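Local coordinates for SnoaL-like domain-containing protein (Silicibacter pomeroyi, PDB 3FLJ) that is of unknown function but, as a SnoaL-like domain protein with a cystatin-like fold, may, like relatives of this fold, bind a small molecule in a pocket between helices and sheet, at residues His40-Ala44 / Gly115-Asp119; Thr57-Pro63 / Tyr150-Ser155; Ala66-His70 / Asp144-Tyr150. All blocks are in the same frame, centred on the assembly; numbering follows the deposited sequence. Where two conformers were deposited one is given.

Contact 1: His40-Ala44 / Gly115-Asp119; sequences HALLA and GLIQD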
ATOM      1  N   HIS A  40      10.017  12.503  15.624  1.00 52.07           N
ATOM      2  CA  HIS A  40      10.348  11.831  16.894  0.50 51.27           C
ATOM      3  C   HIS A  40       9.197  11.834  17.930  1.00 50.73           C
ATOM      4  O   HIS A  40       8.874  10.778  18.490  1.00 49.59           O
ATOM      5  CB  HIS A  40      11.624  12.461  17.489  0.50 51.09           C
ATOM      6  CG  HIS A  40      12.288  11.640  18.545  0.50 49.40           C
ATOM      7  ND1 HIS A  40      11.963  11.738  19.878  0.50 51.32           N
ATOM      8  CD2 HIS A  40      13.295  10.740  18.467  0.50 49.33           C
ATOM      9  CE1 HIS A  40      12.731  10.922  20.578  0.50 50.72           C
ATOM     10  NE2 HIS A  40      13.546  10.302  19.745  0.50 48.89           N
ATOM     11  N   ALA A  41       8.595  13.009  18.152  1.00 49.84           N
ATOM     12  CA  ALA A  41       7.496  13.193  19.134  1.00 49.72           C
ATOM     13  C   ALA A  41       6.207  12.385  18.900  1.00 48.93           C
ATOM     14  O   ALA A  41       5.449  12.152  19.847  1.00 49.19           O
ATOM     15  CB  ALA A  41       7.161  14.691  19.299  1.00 50.32           C
ATOM     16  N   LEU A  42       5.969  11.974  17.658  1.00 48.53           N
ATOM     17  CA  LEU A  42       4.800  11.155  17.296  1.00 48.25           C
ATOM     18  C   LEU A  42       5.006   9.634  17.413  1.00 46.97           C
ATOM     19  O   LEU A  42       4.027   8.886  17.318  1.00 45.50           O
ATOM     20  CB  LEU A  42       4.368  11.494  15.861  1.00 49.21           C
ATOM     21  CG  LEU A  42       4.101  12.987  15.572  1.00 50.19           C
ATOM     22  CD1 LEU A  42       3.582  13.141  14.159  1.00 52.75           C
ATOM     23  CD2 LEU A  42       3.135  13.626  16.569  1.00 51.93           C
ATOM     24  N   LEU A  43       6.241   9.191  17.677  1.00 46.13           N
ATOM     25  CA  LEU A  43       6.596   7.769  17.663  1.00 45.77           C
ATOM     26  C   LEU A  43       6.639   7.172  19.051  1.00 44.53           C
ATOM     27  O   LEU A  43       7.145   7.804  19.969  1.00 43.48           O
ATOM     28  CB  LEU A  43       7.973   7.581  17.011  1.00 45.05           C
ATOM     29  CG  LEU A  43       8.213   8.156  15.612  1.00 44.23           C
ATOM     30  CD1 LEU A  43       9.676   7.918  15.163  1.00 42.35           C
ATOM     31  CD2 LEU A  43       7.236   7.617  14.586  1.00 38.59           C
ATOM     32  N   ALA A  44       6.142   5.941  19.198  1.00 43.87           N
ATOM     33  CA  ALA A  44       6.260   5.204  20.465  1.00 44.45           C
ATOM     34  C   ALA A  44       7.756   4.892  20.687  1.00 44.87           C
ATOM     35  O   ALA A  44       8.534   4.773  19.707  1.00 44.32           O
ATOM     36  CB  ALA A  44       5.432   3.912  20.432  1.00 43.04           C
ATOM     37  N   GLY A 115      -1.734   7.163  22.067  1.00 44.70           N
ATOM     38  CA  GLY A 115      -1.897   7.932  20.836  1.00 45.12           C
ATOM     39  C   GLY A 115      -0.664   8.082  19.957  1.00 44.28           C
ATOM     40  O   GLY A 115      -0.750   8.762  18.956  1.00 43.90           O
ATOM     41  N   LEU A 116       0.460   7.454  20.323  1.00 44.24           N
ATOM     42  CA  LEU A 116       1.714   7.515  19.557  1.00 44.47           C
ATOM     43  C   LEU A 116       1.736   6.389  18.524  1.00 44.68           C
ATOM     44  O   LEU A 116       1.027   5.382  18.672  1.00 44.83           O
ATOM     45  CB  LEU A 116       2.928   7.424  20.496  1.00 43.56           C
ATOM     46  CG  LEU A 116       3.044   8.521  21.566  1.00 44.78           C
ATOM     47  CD1 LEU A 116       4.220   8.268  22.515  1.00 43.89           C
ATOM     48  CD2 LEU A 116       3.152   9.919  20.958  1.00 48.25           C
ATOM     49  N   ILE A 117       2.566   6.561  17.491  1.00 44.47           N
ATOM     50  CA  ILE A 117       2.701   5.590  16.407  1.00 44.87           C
ATOM     51  C   ILE A 117       3.486   4.377  16.925  1.00 45.56           C
ATOM     52  O   ILE A 117       4.663   4.510  17.270  1.00 45.47           O
ATOM     53  CB  ILE A 117       3.392   6.206  15.150  1.00 44.88           C
ATOM     54  CG1 ILE A 117       2.559   7.394  14.609  1.00 45.78           C
ATOM     55  CG2 ILE A 117       3.585   5.144  14.064  1.00 43.99           C
ATOM     56  CD1 ILE A 117       3.206   8.156  13.463  1.00 46.03           C
ATOM     57  N   GLN A 118       2.814   3.218  16.980  1.00 45.96           N
ATOM     58  CA  GLN A 118       3.395   1.953  17.455  1.00 45.48           C
ATOM     59  C   GLN A 118       3.943   1.132  16.280  1.00 44.72           C
ATOM     60  O   GLN A 118       5.023   0.573  16.397  1.00 44.34           O
ATOM     61  CB  GLN A 118       2.356   1.138  18.236  1.00 45.34           C
ATOM     62  CG  GLN A 118       2.916  -0.080  19.001  1.00 47.44           C
ATOM     63  CD  GLN A 118       3.922   0.303  20.102  1.00 51.56           C
ATOM     64  OE1 GLN A 118       3.543   0.804  21.166  1.00 54.20           O
ATOM     65  NE2 GLN A 118       5.209   0.054  19.842  1.00 51.44           N
ATOM     66  N   ASP A 119       3.161   1.011  15.205  1.00 44.23           N
ATOM     67  CA  ASP A 119       3.557   0.308  13.963  1.00 44.86           C
ATOM     68  C   ASP A 119       3.342   1.243  12.785  1.00 44.30           C
ATOM     69  O   ASP A 119       2.287   1.863  12.692  1.00 43.60           O
ATOM     70  CB  ASP A 119       2.737  -0.951  13.744  1.00 46.39           C
ATOM     71  CG  ASP A 119       2.956  -1.976  14.824  1.00 49.59           C
ATOM     72  OD1 ASP A 119       4.054  -2.548  14.863  1.00 55.99           O
ATOM     73  OD2 ASP A 119       2.022  -2.220  15.601  1.00 57.88           O
TER

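Contact 2: Thr57-Pro63 / Tyr150-Ser155; sequences TWTGRDP and YREALS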
ATOM      1  N   THR A  57      12.453  -4.867   9.807  1.00 44.56           N
ATOM      2  CA  THR A  57      11.857  -3.946  10.765  1.00 43.90           C
ATOM      3  C   THR A  57      12.944  -3.143  11.467  1.00 43.52           C
ATOM      4  O   THR A  57      13.916  -3.730  11.971  1.00 42.77           O
ATOM      5  CB  THR A  57      11.035  -4.722  11.846  1.00 44.50           C
ATOM      6  OG1 THR A  57      10.073  -5.571  11.208  1.00 46.62           O
ATOM      7  CG2 THR A  57      10.302  -3.762  12.810  1.00 43.77           C
ATOM      8  N   TRP A  58      12.785  -1.814  11.460  1.00 42.77           N
ATOM      9  CA  TRP A  58      13.602  -0.892  12.253  1.00 42.41           C
ATOM     10  C   TRP A  58      12.792  -0.647  13.537  1.00 42.98           C
ATOM     11  O   TRP A  58      11.614  -0.280  13.451  1.00 42.20           O
ATOM     12  CB  TRP A  58      13.796   0.451  11.560  1.00 41.99           C
ATOM     13  CG  TRP A  58      14.648   0.439  10.355  1.00 42.81           C
ATOM     14  CD1 TRP A  58      14.232   0.334   9.068  1.00 42.37           C
ATOM     15  CD2 TRP A  58      16.072   0.607  10.312  1.00 42.14           C
ATOM     16  NE1 TRP A  58      15.306   0.409   8.222  1.00 44.36           N
ATOM     17  CE2 TRP A  58      16.450   0.578   8.952  1.00 43.26           C
ATOM     18  CE3 TRP A  58      17.069   0.770  11.295  1.00 42.84           C
ATOM     19  CZ2 TRP A  58      17.790   0.708   8.531  1.00 43.85           C
ATOM     20  CZ3 TRP A  58      18.414   0.901  10.878  1.00 42.44           C
ATOM     21  CH2 TRP A  58      18.754   0.875   9.506  1.00 42.25           C
ATOM     22  N   THR A  59      13.425  -0.822  14.704  1.00 43.63           N
ATOM     23  CA  THR A  59      12.778  -0.664  16.010  1.00 43.56           C
ATOM     24  C   THR A  59      13.455   0.439  16.831  1.00 43.46           C
ATOM     25  O   THR A  59      14.678   0.468  16.929  1.00 42.22           O
ATOM     26  CB  THR A  59      12.767  -1.996  16.788  1.00 44.95           C
ATOM     27  OG1 THR A  59      12.103  -2.996  15.999  1.00 43.88           O
ATOM     28  CG2 THR A  59      12.033  -1.846  18.145  1.00 44.29           C
ATOM     29  N   GLY A  60      12.647   1.336  17.402  1.00 43.84           N
ATOM     30  CA  GLY A  60      13.121   2.436  18.263  1.00 44.17           C
ATOM     31  C   GLY A  60      12.861   3.802  17.659  1.00 44.10           C
ATOM     32  O   GLY A  60      13.103   3.987  16.469  1.00 44.25           O
ATOM     33  N   ARG A  61      12.412   4.748  18.491  1.00 44.83           N
ATOM     34  CA  ARG A  61      12.086   6.101  18.019  0.50 46.36           C
ATOM     35  C   ARG A  61      13.284   6.836  17.398  1.00 45.76           C
ATOM     36  O   ARG A  61      13.107   7.503  16.380  1.00 45.95           O
ATOM     37  CB  ARG A  61      11.391   6.968  19.090  0.50 46.12           C
ATOM     38  CG  ARG A  61      12.160   7.208  20.389  0.50 47.75           C
ATOM     39  CD  ARG A  61      11.634   8.427  21.163  0.50 49.76           C
ATOM     40  NE  ARG A  61      10.260   8.267  21.660  0.50 55.08           N
ATOM     41  CZ  ARG A  61       9.865   8.033  22.926  0.50 53.63           C
ATOM     42  NH1 ARG A  61      10.722   7.907  23.954  0.50 54.19           N
ATOM     43  NH2 ARG A  61       8.551   7.917  23.174  0.50 54.14           N
ATOM     44  N   ASP A  62      14.482   6.703  17.985  1.00 45.98           N
ATOM     45  CA  ASP A  62      15.694   7.352  17.431  1.00 46.23           C
ATOM     46  C   ASP A  62      16.063   6.844  16.020  1.00 45.86           C
ATOM     47  O   ASP A  62      16.133   7.656  15.089  1.00 45.51           O
ATOM     48  CB  ASP A  62      16.887   7.291  18.402  1.00 47.78           C
ATOM     49  CG  ASP A  62      16.721   8.179  19.627  1.00 51.22           C
ATOM     50  OD1 ASP A  62      15.658   8.797  19.831  1.00 56.04           O
ATOM     51  OD2 ASP A  62      17.688   8.241  20.413  1.00 55.65           O
ATOM     52  N   PRO A  63      16.301   5.524  15.851  1.00 45.69           N
ATOM     53  CA  PRO A  63      16.568   5.040  14.490  1.00 44.75           C
ATOM     54  C   PRO A  63      15.416   5.220  13.469  1.00 44.42           C
ATOM     55  O   PRO A  63      15.691   5.550  12.308  1.00 43.51           O
ATOM     56  CB  PRO A  63      16.924   3.558  14.700  1.00 45.53           C
ATOM     57  CG  PRO A  63      16.473   3.203  16.033  1.00 46.86           C
ATOM     58  CD  PRO A  63      16.464   4.444  16.849  1.00 46.24           C
ATOM     59  N   TYR A 150      22.863   2.630  14.814  1.00 53.90           N
ATOM     60  CA  TYR A 150      21.494   2.193  14.459  1.00 54.33           C
ATOM     61  C   TYR A 150      21.345   0.833  13.738  1.00 54.90           C
ATOM     62  O   TYR A 150      20.233   0.312  13.727  1.00 54.75           O
ATOM     63  CB  TYR A 150      20.708   3.291  13.724  1.00 53.81           C
ATOM     64  CG  TYR A 150      20.584   4.650  14.429  1.00 53.89           C
ATOM     65  CD1 TYR A 150      20.477   4.763  15.839  1.00 53.80           C
ATOM     66  CD2 TYR A 150      20.464   5.836  13.670  1.00 53.21           C
ATOM     67  CE1 TYR A 150      20.327   6.028  16.471  1.00 52.79           C
ATOM     68  CE2 TYR A 150      20.309   7.105  14.291  1.00 52.03           C
ATOM     69  CZ  TYR A 150      20.237   7.189  15.688  1.00 54.77           C
ATOM     70  OH  TYR A 150      20.088   8.413  16.308  1.00 57.82           O
ATOM     71  N   ARG A 151      22.433   0.254  13.194  1.00 55.66           N
ATOM     72  CA  ARG A 151      22.439  -1.112  12.534  1.00 56.24           C
ATOM     73  C   ARG A 151      21.765  -2.183  13.383  1.00 53.48           C
ATOM     74  O   ARG A 151      21.025  -3.019  12.856  1.00 52.68           O
ATOM     75  CB  ARG A 151      23.867  -1.677  12.274  1.00 57.44           C
ATOM     76  CG  ARG A 151      24.777  -0.834  11.454  1.00 59.95           C
ATOM     77  CD  ARG A 151      26.033  -1.482  10.966  1.00 60.47           C
ATOM     78  NE  ARG A 151      25.816  -2.539   9.974  1.00 67.11           N
ATOM     79  CZ  ARG A 151      26.748  -3.019   9.134  1.00 68.83           C
ATOM     80  NH1 ARG A 151      28.005  -2.520   9.076  1.00 70.74           N
ATOM     81  NH2 ARG A 151      26.404  -4.001   8.291  1.00 69.91           N
ATOM     82  N   GLU A 152      22.083  -2.151  14.687  1.00 51.41           N
ATOM     83  CA  GLU A 152      21.514  -3.051  15.712  1.00 49.38           C
ATOM     84  C   GLU A 152      19.982  -2.992  15.820  1.00 48.35           C
ATOM     85  O   GLU A 152      19.369  -3.978  16.212  1.00 49.31           O
ATOM     86  CB  GLU A 152      22.137  -2.754  17.088  1.00 50.39           C
ATOM     87  N   ALA A 153      19.388  -1.842  15.474  1.00 46.61           N
ATOM     88  CA  ALA A 153      17.930  -1.640  15.464  1.00 46.06           C
ATOM     89  C   ALA A 153      17.171  -2.304  14.292  1.00 45.11           C
ATOM     90  O   ALA A 153      15.931  -2.317  14.319  1.00 43.08           O
ATOM     91  CB  ALA A 153      17.605  -0.154  15.499  1.00 44.86           C
ATOM     92  N   LEU A 154      17.896  -2.820  13.285  1.00 45.03           N
ATOM     93  CA  LEU A 154      17.311  -3.486  12.113  1.00 46.08           C
ATOM     94  C   LEU A 154      17.254  -4.999  12.338  1.00 46.94           C
ATOM     95  O   LEU A 154      18.268  -5.601  12.709  1.00 47.49           O
ATOM     96  CB  LEU A 154      18.142  -3.199  10.856  1.00 45.00           C
ATOM     97  CG  LEU A 154      17.593  -3.634   9.496  1.00 45.91           C
ATOM     98  CD1 LEU A 154      16.299  -2.867   9.149  1.00 42.78           C
ATOM     99  CD2 LEU A 154      18.673  -3.434   8.415  1.00 46.54           C
ATOM    100  N   SER A 155      16.088  -5.601  12.095  1.00 47.30           N
ATOM    101  CA  SER A 155      15.882  -7.050  12.269  1.00 48.31           C
ATOM    102  C   SER A 155      14.859  -7.618  11.291  1.00 50.13           C
ATOM    103  O   SER A 155      14.159  -6.893  10.564  1.00 49.08           O
ATOM    104  CB  SER A 155      15.416  -7.333  13.704  1.00 49.13           C
ATOM    105  OG  SER A 155      14.100  -6.827  13.935  1.00 50.28           O
ATOM    106  OXT SER A 155      14.707  -8.849  11.255  1.00 51.73           O
TER
HETATM  107  O   HOH W   1      11.562  -8.094  10.473  1.00 59.43           O
HETATM  108  O   HOH W   2      14.155  -4.344  14.798  1.00 37.16           O
HETATM  109  O   HOH W   3      20.185   7.980  19.356  1.00 64.69           O

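Contact 3: Ala66-His70 / Asp144-Tyr150; sequences AVLGH and DARFLKY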
ATOM      1  N   ALA A  66      15.199   8.866  12.169  1.00 43.87           N
ATOM      2  CA  ALA A  66      16.322   9.034  11.226  1.00 43.43           C
ATOM      3  C   ALA A  66      16.030   8.424   9.861  1.00 42.57           C
ATOM      4  O   ALA A  66      16.290   9.060   8.841  1.00 43.26           O
ATOM      5  CB  ALA A  66      17.621   8.457  11.805  1.00 43.69           C
ATOM      6  N   VAL A  67      15.474   7.211   9.845  1.00 42.31           N
ATOM      7  CA  VAL A  67      15.099   6.532   8.600  1.00 42.80           C
ATOM      8  C   VAL A  67      14.015   7.334   7.879  1.00 43.45           C
ATOM      9  O   VAL A  67      14.154   7.605   6.690  1.00 44.33           O
ATOM     10  CB  VAL A  67      14.673   5.033   8.822  1.00 43.22           C
ATOM     11  CG1 VAL A  67      14.180   4.392   7.517  1.00 42.37           C
ATOM     12  CG2 VAL A  67      15.844   4.239   9.370  1.00 42.26           C
ATOM     13  N   LEU A  68      12.971   7.748   8.608  1.00 43.06           N
ATOM     14  CA  LEU A  68      11.871   8.545   8.024  1.00 43.41           C
ATOM     15  C   LEU A  68      12.337   9.898   7.477  1.00 44.36           C
ATOM     16  O   LEU A  68      11.824  10.343   6.440  1.00 46.06           O
ATOM     17  CB  LEU A  68      10.713   8.720   9.019  1.00 44.11           C
ATOM     18  CG  LEU A  68       9.914   7.448   9.338  1.00 43.56           C
ATOM     19  CD1 LEU A  68       9.029   7.670  10.578  1.00 45.89           C
ATOM     20  CD2 LEU A  68       9.060   7.000   8.128  1.00 45.31           C
ATOM     21  N   GLY A  69      13.293  10.528   8.172  1.00 43.57           N
ATOM     22  CA  GLY A  69      13.950  11.758   7.709  1.00 44.51           C
ATOM     23  C   GLY A  69      14.602  11.564   6.342  1.00 44.74           C
ATOM     24  O   GLY A  69      14.407  12.395   5.451  1.00 44.30           O
ATOM     25  N   HIS A  70      15.331  10.447   6.174  1.00 45.24           N
ATOM     26  CA  HIS A  70      15.950  10.090   4.880  1.00 45.18           C
ATOM     27  C   HIS A  70      14.929   9.789   3.785  1.00 45.12           C
ATOM     28  O   HIS A  70      15.143  10.194   2.649  1.00 46.12           O
ATOM     29  CB  HIS A  70      16.947   8.927   5.008  1.00 45.56           C
ATOM     30  CG  HIS A  70      18.233   9.314   5.669  1.00 43.75           C
ATOM     31  ND1 HIS A  70      19.094  10.233   5.113  1.00 44.34           N
ATOM     32  CD2 HIS A  70      18.814   8.898   6.818  1.00 46.46           C
ATOM     33  CE1 HIS A  70      20.150  10.375   5.895  1.00 44.57           C
ATOM     34  NE2 HIS A  70      20.003   9.579   6.940  1.00 41.63           N
ATOM     35  N   ASP A 144      25.381   8.080   6.196  1.00 37.91           N
ATOM     36  CA  ASP A 144      25.049   8.686   7.483  1.00 38.95           C
ATOM     37  C   ASP A 144      25.740   7.869   8.584  1.00 38.38           C
ATOM     38  O   ASP A 144      25.271   6.782   8.925  1.00 38.50           O
ATOM     39  CB  ASP A 144      23.522   8.739   7.639  1.00 38.08           C
ATOM     40  CG  ASP A 144      23.065   9.452   8.890  1.00 42.01           C
ATOM     41  OD1 ASP A 144      23.867   9.770   9.788  1.00 38.88           O
ATOM     42  OD2 ASP A 144      21.853   9.680   8.974  1.00 43.45           O
ATOM     43  N   ALA A 145      26.837   8.428   9.121  1.00 38.91           N
ATOM     44  CA  ALA A 145      27.676   7.784  10.166  1.00 40.51           C
ATOM     45  C   ALA A 145      26.953   7.377  11.469  1.00 41.75           C
ATOM     46  O   ALA A 145      27.421   6.468  12.161  1.00 41.66           O
ATOM     47  CB  ALA A 145      28.906   8.631  10.485  1.00 39.27           C
ATOM     48  N   ARG A 146      25.825   8.029  11.780  1.00 42.72           N
ATOM     49  CA  ARG A 146      24.971   7.657  12.937  1.00 44.65           C
ATOM     50  C   ARG A 146      24.419   6.229  12.838  1.00 45.76           C
ATOM     51  O   ARG A 146      24.139   5.607  13.864  1.00 46.34           O
ATOM     52  CB  ARG A 146      23.761   8.574  13.066  1.00 44.87           C
ATOM     53  CG  ARG A 146      24.075  10.052  13.300  1.00 47.26           C
ATOM     54  CD  ARG A 146      22.803  10.862  13.442  1.00 46.94           C
ATOM     55  NE  ARG A 146      21.897  10.691  12.303  1.00 51.85           N
ATOM     56  CZ  ARG A 146      20.757  11.350  12.094  1.00 52.48           C
ATOM     57  NH1 ARG A 146      20.346  12.315  12.916  1.00 57.60           N
ATOM     58  NH2 ARG A 146      20.050  11.073  11.002  1.00 48.48           N
ATOM     59  N   PHE A 147      24.252   5.730  11.613  1.00 46.93           N
ATOM     60  CA  PHE A 147      23.778   4.371  11.385  1.00 48.51           C
ATOM     61  C   PHE A 147      24.709   3.238  11.810  1.00 50.29           C
ATOM     62  O   PHE A 147      24.251   2.116  11.786  1.00 50.97           O
ATOM     63  CB  PHE A 147      23.178   4.192   9.976  1.00 47.40           C
ATOM     64  CG  PHE A 147      21.800   4.762   9.857  1.00 46.70           C
ATOM     65  CD1 PHE A 147      21.616   6.115   9.573  1.00 47.76           C
ATOM     66  CD2 PHE A 147      20.672   3.960  10.115  1.00 46.61           C
ATOM     67  CE1 PHE A 147      20.315   6.673   9.498  1.00 50.00           C
ATOM     68  CE2 PHE A 147      19.372   4.500  10.055  1.00 48.38           C
ATOM     69  CZ  PHE A 147      19.194   5.868   9.740  1.00 48.18           C
ATOM     70  N   LEU A 148      25.978   3.509  12.168  1.00 51.34           N
ATOM     71  CA  LEU A 148      26.886   2.494  12.781  1.00 52.36           C
ATOM     72  C   LEU A 148      26.216   1.965  14.069  1.00 53.01           C
ATOM     73  O   LEU A 148      26.125   0.752  14.265  1.00 53.80           O
ATOM     74  CB  LEU A 148      28.268   3.077  13.139  1.00 53.13           C
ATOM     75  CG  LEU A 148      29.392   2.095  13.560  1.00 52.67           C
ATOM     76  CD1 LEU A 148      29.883   1.304  12.350  1.00 56.80           C
ATOM     77  CD2 LEU A 148      30.557   2.822  14.220  1.00 53.81           C
ATOM     78  N   LYS A 149      25.740   2.892  14.910  1.00 53.01           N
ATOM     79  CA  LYS A 149      24.964   2.566  16.117  1.00 53.67           C
ATOM     80  C   LYS A 149      23.570   1.997  15.750  1.00 54.35           C
ATOM     81  O   LYS A 149      23.172   0.970  16.291  1.00 55.81           O
ATOM     82  CB  LYS A 149      24.785   3.793  17.024  1.00 53.37           C
ATOM     83  N   TYR A 150      22.863   2.630  14.814  1.00 53.90           N
ATOM     84  CA  TYR A 150      21.494   2.193  14.459  1.00 54.33           C
ATOM     85  C   TYR A 150      21.345   0.833  13.738  1.00 54.90           C
ATOM     86  O   TYR A 150      20.233   0.312  13.727  1.00 54.75           O
ATOM     87  CB  TYR A 150      20.708   3.291  13.724  1.00 53.81           C
ATOM     88  CG  TYR A 150      20.584   4.650  14.429  1.00 53.89           C
ATOM     89  CD1 TYR A 150      20.477   4.763  15.839  1.00 53.80           C
ATOM     90  CD2 TYR A 150      20.464   5.836  13.670  1.00 53.21           C
ATOM     91  CE1 TYR A 150      20.327   6.028  16.471  1.00 52.79           C
ATOM     92  CE2 TYR A 150      20.309   7.105  14.291  1.00 52.03           C
ATOM     93  CZ  TYR A 150      20.237   7.189  15.688  1.00 54.77           C
ATOM     94  OH  TYR A 150      20.088   8.413  16.308  1.00 57.82           O
TER
HETATM   95  O   HOH W   4      17.373  11.607   8.957  1.00 48.15           O

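Contact 1: His40-Ala44 / Gly115-Asp119
Leu42 O takes the N-H of Ile117 at 2.8 Å in an almost straight bond (176° at the hydrogen), and the donor lies in the carbonyl plane. Ala44 N then gives its own hydrogen to Ile117 O, also at 2.8 Å, coming from above that carbonyl's plane. The backbone N and O of Ile117 thus bond to the residues before and after Leu43, the pattern of a parallel beta bridge; here it joins the short strand 43-44 to the start of strand 117-125 in the cystatin-like fold. A type I turn from His40 to Leu43 swings the chain out of helix 36-40 and into this bridge.

Leu43 and Ile117 put their side chains on the same face, where Leu43 CD2 meets Ile117 CB at 4.1 Å; helix 61-74 packs on the leucine and helix 22-31 on the isoleucine. Leu116 points its CB toward segment 40-44. Its CG is anti to the carbonyl carbon (chi1 -60°), which carries the two methyls over backbone oxygens, CD2 to Ala41 O at 3.4 Å and CD1 near Leu43 O. Beyond the bridge, Gln118 and Asp119 both face Thr110 in a classic beta bulge. The amide of Gln118 is held by Asp46 at NE2 and Asn112 at OE1. The bend in its chain brings Gln118 OE1 to 3.7 Å from Ala44 CB.

Contact 2: Thr57-Pro63 / Tyr150-Ser155
Thr57 and Ser155 exchange two backbone hydrogen bonds, Thr57 N to Ser155 O at 2.8 Å and Ser155 N to Thr57 O at 2.9 Å, while Thr59 N donates to Ala153 O, leaving Trp58 and Leu154 as a single bridge with the chains running in opposite directions. Trp58 carries much of the side-chain contact. Leu154, its CG anti to the backbone N (chi1 -171°), lays CD1 over one face of the indole, 3.5 Å from the centroid of the five-membered ring and only 12° off its normal, a CH-pi contact. At the edge of the same indole, close to its plane, Tyr150 O comes to 3.4 Å from CZ3. The C-terminal tail, after the 3-10 turn 151-153, is in this way bound alongside strand 58-59, which itself pairs with strand 47-50 in the sheet of the cystatin-like fold. Gly60 then takes the N-cap position of helix 61-74. In the first turn of that helix, Pro63 sits on the Tyr150 ring with CA over its centre, 4.0 Å from the centroid, and turns CG to the methyl of Ala153 at 3.6 Å. Polar groups at the surface are bridged by water: one molecule joins Thr59 OG1, Ala153 O and Ser155 OG, and another links Tyr150 OH to Asp62 OD2, 2.7 Å from Asp62 to that water's oxygen. Asp62 OD1 probably bonds to His40 NE2.

Contact 3: Ala66-His70 / Asp144-Tyr150
Ala66, Val67 and His70, on one side of helix 61-74, press against Phe147 just after helix 127-143 has ended. This is the tight part. Val67 CG2 meets the ring at its edge, 3.6 Å from Phe147 CE2, and Ala66 CB lies 3.7 Å from Phe147 CZ while also touching Tyr150 CE2. His70 and Phe147 approach rim to rim, neither ring over the face of the other, their planes 51° apart. Helix 127-143 flanks the same packing through Met137 and Val141.

The other side is polar and more exposed. Asp144, with CG anti to its own nitrogen (chi1 -175°), holds its carboxylate out to His70, whose NE2 donates to OD2 at 2.8 Å within the imidazole plane and along the anti lone pair. Arg146 is held more loosely: the syn lone pair of OD2 takes its NH2 at 3.1 Å in a salt bridge, and OD1 caps the next turn by accepting from Arg146 N. A water donates to Ala66 O and is weakly bonded to Arg146 NH2. An asparagine in place of Asp144 would probably cost Arg146 its salt-bridge partner on this side, leaving the guanidinium to rely more on Glu36. With a donor on each lone pair of OD2, the carboxylate ties the junction after helix 127-143 to helix 61-74, which should restrict its rotation.

How the contacts relate
From the N terminus, the chain passes 40-44, then 57-63, from strand 58-59 into helix 61-74, and 66-70 farther along that helix, before crossing the long strands to 115-119, where contact 1 closes a 70-residue loop. Helix 127-143 leads to 144-150, closing contact 3, and 150-155 closes contact 2. Contact 3 nests inside the loop of contact 2, and contact 1 crosses both. Contact 1 ties the short strand 43-44 to strand 117-125 of the main sheet; contact 2 holds the C-terminal tail on strand 58-59; contact 3 seats 144-150 on helix 61-74. Contacts 2 and 3 share Tyr150 and meet where Trp58 packs on Phe147 and Val67; His40-Asp62 probably joins contacts 1 and 2.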